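Local coordinates for protein nucleoside-diphosphate sugar epimerase (SulA family) (Corynebacterium glutamicum, PDB 3OH8) that is probably an NAD(P)-dependent nucleoside-diphosphate sugar epimerase, built on a Rossmann-type domain of the epimerase/dehydratase family, at residues 164-169 / 345-350; 227-232 / 283-288. All blocks are in the same frame, centred on the assembly; numbering follows the deposited sequence.

Contact 1. Residues 164-169 / 345-350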
loop_
_atom_site.group_PDB
_atom_site.type_symbol
_atom_site.label_atom_id
_atom_site.label_comp_id
_atom_site.label_asym_id
_atom_site.label_seq_id
_atom_site.Cartn_x
_atom_site.Cartn_y
_atom_site.Cartn_z
ATOM N N THR A 164 -4.239 -3.749 -5.558
ATOM C CA THR A 164 -4.673 -3.589 -6.938
ATOM C C THR A 164 -3.831 -2.543 -7.673
ATOM O O THR A 164 -3.338 -2.787 -8.780
ATOM C CB THR A 164 -6.184 -3.217 -7.008
ATOM O OG1 THR A 164 -6.982 -4.332 -6.568
ATOM C CG2 THR A 164 -6.583 -2.850 -8.427
ATOM N N ALA A 165 -3.659 -1.383 -7.048
ATOM C CA ALA A 165 -2.834 -0.328 -7.623
ATOM C C ALA A 165 -1.391 -0.768 -7.811
ATOM O O ALA A 165 -0.764 -0.393 -8.793
ATOM C CB ALA A 165 -2.882 0.925 -6.769
ATOM N N GLN A 166 -0.852 -1.530 -6.863
ATOM C CA GLN A 166 0.540 -1.960 -6.959
ATOM C C GLN A 166 0.719 -2.931 -8.124
ATOM O O GLN A 166 1.638 -2.789 -8.918
ATOM C CB GLN A 166 0.989 -2.623 -5.648
ATOM C CG GLN A 166 2.501 -2.733 -5.482
ATOM C CD GLN A 166 2.865 -3.353 -4.136
ATOM O OE1 GLN A 166 1.984 -3.662 -3.332
ATOM N NE2 GLN A 166 4.158 -3.547 -3.895
ATOM N N LEU A 167 -0.163 -3.926 -8.210
ATOM C CA LEU A 167 -0.166 -4.877 -9.327
ATOM C C LEU A 167 -0.214 -4.157 -10.673
ATOM O O LEU A 167 0.541 -4.469 -11.602
ATOM C CB LEU A 167 -1.384 -5.791 -9.236
ATOM C CG LEU A 167 -1.267 -7.235 -8.735
ATOM C CD1 LEU A 167 0.098 -7.598 -8.221
ATOM C CD2 LEU A 167 -2.342 -7.527 -7.705
ATOM N N GLN A 168 -1.134 -3.211 -10.794
ATOM C CA GLN A 168 -1.228 -2.453 -12.031
ATOM C C GLN A 168 0.051 -1.672 -12.327
ATOM O O GLN A 168 0.501 -1.642 -13.470
ATOM C CB GLN A 168 -2.457 -1.551 -12.022
ATOM C CG GLN A 168 -3.753 -2.356 -11.981
ATOM C CD GLN A 168 -4.966 -1.500 -11.682
ATOM O OE1 GLN A 168 -4.872 -0.500 -10.974
ATOM N NE2 GLN A 168 -6.114 -1.898 -12.212
ATOM N N THR A 169 0.662 -1.045 -11.326
ATOM C CA THR A 169 1.910 -0.329 -11.633
ATOM C C THR A 169 3.037 -1.294 -12.000
ATOM O O THR A 169 4.023 -0.905 -12.628
ATOM C CB THR A 169 2.369 0.572 -10.487
ATOM O OG1 THR A 169 2.497 -0.211 -9.290
ATOM C CG2 THR A 169 1.364 1.673 -10.264
ATOM N N LEU A 345 2.446 -5.240 3.881
ATOM C CA LEU A 345 1.397 -6.235 3.714
ATOM C C LEU A 345 1.101 -6.469 2.230
ATOM O O LEU A 345 1.082 -7.622 1.780
ATOM C CB LEU A 345 0.130 -5.841 4.473
ATOM C CG LEU A 345 -1.078 -6.782 4.329
ATOM C CD1 LEU A 345 -0.718 -8.187 4.772
ATOM C CD2 LEU A 345 -2.272 -6.265 5.146
ATOM N N THR A 346 0.895 -5.394 1.463
ATOM C CA THR A 346 0.701 -5.574 0.027
ATOM C C THR A 346 1.937 -6.201 -0.645
ATOM O O THR A 346 1.785 -7.059 -1.517
ATOM C CB THR A 346 0.223 -4.284 -0.707
ATOM O OG1 THR A 346 1.219 -3.259 -0.611
ATOM C CG2 THR A 346 -1.083 -3.774 -0.085
ATOM N N ASP A 347 3.144 -5.790 -0.241
ATOM C CA ASP A 347 4.363 -6.440 -0.747
ATOM C C ASP A 347 4.268 -7.953 -0.584
ATOM O O ASP A 347 4.639 -8.719 -1.481
ATOM C CB ASP A 347 5.613 -5.936 -0.028
ATOM C CG ASP A 347 6.105 -4.592 -0.563
ATOM O OD1 ASP A 347 5.457 -4.011 -1.466
ATOM O OD2 ASP A 347 7.146 -4.118 -0.069
ATOM N N ILE A 348 3.784 -8.385 0.581
ATOM C CA ILE A 348 3.700 -9.815 0.876
ATOM C C ILE A 348 2.666 -10.489 -0.017
ATOM O O ILE A 348 2.914 -11.567 -0.555
ATOM C CB ILE A 348 3.437 -10.054 2.378
ATOM C CG1 ILE A 348 4.705 -9.696 3.169
ATOM C CG2 ILE A 348 3.067 -11.499 2.639
ATOM C CD1 ILE A 348 4.477 -9.483 4.671
ATOM N N TYR A 349 1.516 -9.852 -0.204
ATOM C CA TYR A 349 0.532 -10.395 -1.141
ATOM C C TYR A 349 1.107 -10.493 -2.548
ATOM O O TYR A 349 0.980 -11.517 -3.227
ATOM C CB TYR A 349 -0.740 -9.533 -1.156
ATOM C CG TYR A 349 -1.749 -9.972 -0.102
ATOM C CD1 TYR A 349 -2.565 -11.078 -0.315
ATOM C CD2 TYR A 349 -1.897 -9.263 1.091
ATOM C CE1 TYR A 349 -3.501 -11.485 0.652
ATOM C CE2 TYR A 349 -2.819 -9.660 2.054
ATOM C CZ TYR A 349 -3.609 -10.775 1.833
ATOM O OH TYR A 349 -4.527 -11.164 2.792
ATOM N N TYR A 350 1.725 -9.399 -2.979
ATOM C CA TYR A 350 2.281 -9.293 -4.324
ATOM C C TYR A 350 3.318 -10.391 -4.512
ATOM O O TYR A 350 3.257 -11.153 -5.479
ATOM C CB TYR A 350 2.878 -7.892 -4.493
ATOM C CG TYR A 350 3.237 -7.471 -5.901
ATOM C CD1 TYR A 350 4.026 -8.269 -6.710
ATOM C CD2 TYR A 350 2.819 -6.236 -6.399
ATOM C CE1 TYR A 350 4.377 -7.855 -8.006
ATOM C CE2 TYR A 350 3.158 -5.816 -7.677
ATOM C CZ TYR A 350 3.940 -6.632 -8.474
ATOM O OH TYR A 350 4.275 -6.209 -9.745
#
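Gln166 reaches Thr346 and Asp347 because its CG lies anti to the backbone N (chi1 -163°) and the chain runs on fully extended; Tyr350, with CG likewise anti to N (chi1 -167°), places its ring against Gln166 and Leu167. The amide of Gln166 spans two residues of the facing helix. Its NE2 donates to Asp347 OD1 at 2.8 Å, meeting that oxygen nearly along the C-O bond, with the carboxylate plane turned 47° from the amide. With NE2 committed to Asp347, the orientation of the amide is set. On the other branch, Gln166 OE1 lies 2.9 Å from Thr346 OG1, a hydroxyl that also contacts Asp343 O. The Asp347 carboxylate is shared: OD2 forms a salt bridge with Arg428.

Beside this polar group, Leu167 CD1 sits over one face of the Tyr350 ring, 3.7 Å from the centroid, a CH-pi contact. The carbonyl oxygen of Gln166 lies at the ring edge, in its plane, 3.6 Å from Tyr350 CE2; the same oxygen accepts a bond from Thr169 OG1. Segments 164-169 and 345-350, parts of helices 158-169 and 342-354, cross at -55°, with Phe135 edge-to-face on Tyr350, helix 25-29 touching Gln166, and Leu345 and Tyr349 touching strand 298-308.

Contact 2. Residues 227-232 / 283-288; sequences ESRVLP and RDWEHA
The short segments of helices 222-242 and 277-287 run at 36° to each other with their axes 8.5 Å apart, and the backbones come nearest where Val230 CA stands 5.0 Å from Trp285 CA. Arg229 and Trp285 make the main side-chain contact. The guanidinium lies flat on the indole, planes 11° apart, and Arg229 CZ is 4.1 Å from the centroid of the six-membered ring, over its face, in a cation-pi stack. Further back along the same chain, Arg229 CG sits over the five-membered ring, 3.8 Å from its centroid, as a CH-pi contact. The arginine therefore follows the indole along its length, its chain extended from CG to NE. Trp285 meets it because CG is anti to the backbone N (chi1 -175°), which swings the ring alongside the neighbouring helix. The Arg229 NH1 also makes a weak hydrogen bond to Ala209 O.

Both helices belong to the Rossmann-type domain of the epimerase/dehydratase family, and strand 248-254 of its mixed sheet falls between them in the chain. Helix 222-242 is locally irregular here: a wider pi-type turn spans 227-230, and the nitrogen of Pro232, which carries no hydrogen to donate, lies at a kink.

Beyond the stack the segments meet through smaller groups. Val230 CG2 packs 4.0 Å from Asp284 CB and also faces the backbone at Trp285, whereas its other methyl, Val230 CG1, lies 4.2 Å from Ala288 CB. That alanine methyl comes closer still to the main chain, 3.4 Å from Val230 O. One turn further along helix 222-242, Thr233 touches both Trp285 and Ala288, and Lys234 also reaches Ala288.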
loop_
_atom_site.group_PDB
_atom_site.type_symbol
_atom_site.label_atom_id
_atom_site.label_comp_id
_atom_site.label_asym_id
_atom_site.label_seq_id
_atom_site.Cartn_x
_atom_site.Cartn_y
_atom_site.Cartn_z
ATOM N N GLU A 227 -21.171 -17.668 7.102
ATOM C CA GLU A 227 -21.804 -17.229 5.865
ATOM C C GLU A 227 -20.988 -16.161 5.119
ATOM O O GLU A 227 -21.078 -16.047 3.901
ATOM C CB GLU A 227 -23.235 -16.750 6.157
ATOM C CG GLU A 227 -24.077 -17.786 6.908
ATOM C CD GLU A 227 -25.485 -17.300 7.255
ATOM O OE1 GLU A 227 -25.845 -16.162 6.881
ATOM O OE2 GLU A 227 -26.233 -18.071 7.907
ATOM N N SER A 228 -20.188 -15.383 5.841
ATOM C CA SER A 228 -19.446 -14.301 5.202
ATOM C C SER A 228 -18.015 -14.707 4.861
ATOM O O SER A 228 -17.462 -14.253 3.860
ATOM C CB SER A 228 -19.447 -13.043 6.080
ATOM O OG SER A 228 -18.797 -13.277 7.323
ATOM N N ARG A 229 -17.433 -15.577 5.682
ATOM C CA ARG A 229 -16.023 -15.927 5.558
ATOM C C ARG A 229 -15.808 -17.345 5.062
ATOM O O ARG A 229 -15.112 -17.561 4.075
ATOM C CB ARG A 229 -15.314 -15.760 6.905
ATOM C CG ARG A 229 -14.149 -14.793 6.900
ATOM C CD ARG A 229 -13.973 -14.161 8.280
ATOM N NE ARG A 229 -13.263 -12.873 8.301
ATOM C CZ ARG A 229 -13.026 -12.086 7.249
ATOM N NH1 ARG A 229 -13.432 -12.416 6.030
ATOM N NH2 ARG A 229 -12.371 -10.944 7.423
ATOM N N VAL A 230 -16.394 -18.315 5.757
ATOM C CA VAL A 230 -16.073 -19.717 5.507
ATOM C C VAL A 230 -16.671 -20.280 4.218
ATOM O O VAL A 230 -15.940 -20.801 3.386
ATOM C CB VAL A 230 -16.438 -20.601 6.724
ATOM C CG1 VAL A 230 -16.234 -22.090 6.418
ATOM C CG2 VAL A 230 -15.617 -20.172 7.930
ATOM N N LEU A 231 -17.989 -20.181 4.045
ATOM C CA LEU A 231 -18.625 -20.664 2.812
ATOM C C LEU A 231 -18.131 -19.952 1.513
ATOM O O LEU A 231 -17.801 -20.604 0.517
ATOM C CB LEU A 231 -20.155 -20.594 2.934
ATOM C CG LEU A 231 -20.955 -21.893 3.184
ATOM C CD1 LEU A 231 -20.145 -22.955 3.904
ATOM C CD2 LEU A 231 -22.247 -21.612 3.934
ATOM N N PRO A 232 -18.082 -18.615 1.519
ATOM C CA PRO A 232 -17.601 -17.985 0.283
ATOM C C PRO A 232 -16.176 -18.418 -0.074
ATOM O O PRO A 232 -15.841 -18.527 -1.264
ATOM C CB PRO A 232 -17.648 -16.492 0.613
ATOM C CG PRO A 232 -18.715 -16.370 1.691
ATOM C CD PRO A 232 -18.607 -17.633 2.490
ATOM N N ARG A 283 -9.069 -21.225 11.874
ATOM C CA ARG A 283 -8.808 -22.590 11.407
ATOM C C ARG A 283 -9.808 -22.967 10.318
ATOM O O ARG A 283 -9.433 -23.522 9.284
ATOM C CB ARG A 283 -8.893 -23.633 12.545
ATOM C CG ARG A 283 -7.759 -23.577 13.587
ATOM C CD ARG A 283 -7.775 -24.811 14.513
ATOM N NE ARG A 283 -9.014 -24.924 15.288
ATOM C CZ ARG A 283 -9.196 -24.391 16.499
ATOM N NH1 ARG A 283 -8.227 -23.691 17.081
ATOM N NH2 ARG A 283 -10.350 -24.549 17.129
ATOM N N ASP A 284 -11.086 -22.695 10.566
ATOM C CA ASP A 284 -12.129 -23.020 9.594
ATOM C C ASP A 284 -11.954 -22.208 8.314
ATOM O O ASP A 284 -12.131 -22.711 7.208
ATOM C CB ASP A 284 -13.495 -22.710 10.178
ATOM C CG ASP A 284 -13.863 -23.637 11.334
ATOM O OD1 ASP A 284 -13.155 -24.647 11.528
ATOM O OD2 ASP A 284 -14.849 -23.347 12.041
ATOM N N TRP A 285 -11.623 -20.933 8.485
ATOM C CA TRP A 285 -11.427 -20.027 7.360
ATOM C C TRP A 285 -10.298 -20.542 6.451
ATOM O O TRP A 285 -10.428 -20.584 5.223
ATOM C CB TRP A 285 -11.106 -18.651 7.935
ATOM C CG TRP A 285 -10.980 -17.516 6.988
ATOM C CD1 TRP A 285 -11.327 -17.480 5.668
ATOM C CD2 TRP A 285 -10.470 -16.218 7.311
ATOM N NE1 TRP A 285 -11.059 -16.230 5.144
ATOM C CE2 TRP A 285 -10.534 -15.439 6.134
ATOM C CE3 TRP A 285 -9.966 -15.641 8.484
ATOM C CZ2 TRP A 285 -10.107 -14.106 6.093
ATOM C CZ3 TRP A 285 -9.537 -14.322 8.443
ATOM C CH2 TRP A 285 -9.607 -13.568 7.249
ATOM N N GLU A 286 -9.194 -20.963 7.053
ATOM C CA GLU A 286 -8.117 -21.559 6.277
ATOM C C GLU A 286 -8.506 -22.915 5.680
ATOM O O GLU A 286 -8.195 -23.214 4.524
ATOM C CB GLU A 286 -6.850 -21.660 7.131
ATOM C CG GLU A 286 -6.306 -20.278 7.504
ATOM C CD GLU A 286 -4.993 -20.346 8.251
ATOM O OE1 GLU A 286 -4.425 -21.453 8.358
ATOM O OE2 GLU A 286 -4.535 -19.294 8.740
ATOM N N HIS A 287 -9.199 -23.741 6.458
ATOM C CA HIS A 287 -9.523 -25.083 5.979
ATOM C C HIS A 287 -10.493 -25.053 4.793
ATOM O O HIS A 287 -10.540 -25.981 3.998
ATOM C CB HIS A 287 -10.091 -25.953 7.114
ATOM C CG HIS A 287 -10.427 -27.346 6.676
ATOM N ND1 HIS A 287 -11.723 -27.800 6.561
ATOM C CD2 HIS A 287 -9.633 -28.369 6.282
ATOM C CE1 HIS A 287 -11.713 -29.052 6.135
ATOM N NE2 HIS A 287 -10.457 -29.420 5.959
ATOM N N ALA A 288 -11.262 -23.979 4.671
ATOM C CA ALA A 288 -12.169 -23.828 3.544
ATOM C C ALA A 288 -11.463 -23.754 2.178
ATOM O O ALA A 288 -12.118 -23.903 1.144
ATOM C CB ALA A 288 -13.070 -22.608 3.751
#

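Overall arrangement
Contacts 1 and 2 both lie within the epimerase/dehydratase domain, their centres about 24 Å apart and their nearest atoms about 7 Å apart without touching. In chain order, helix 158-169 comes first, then helices 222-242 and 277-287, and finally helix 342-354, so both segments of contact 2 lie between those of contact 1 in the sequence. Contact 1 is buried, its centre about 7 Å from that of the chain, whereas contact 2 is partly buried, with about 25 Å between the same points. Each joins two helices that pack around the mixed sheet, whose strands 204-207, 248-254 and 298-308 are traversed between helices 158-169 and 342-354. Distant parts of the sequence are thereby brought together within one Rossmann-type domain.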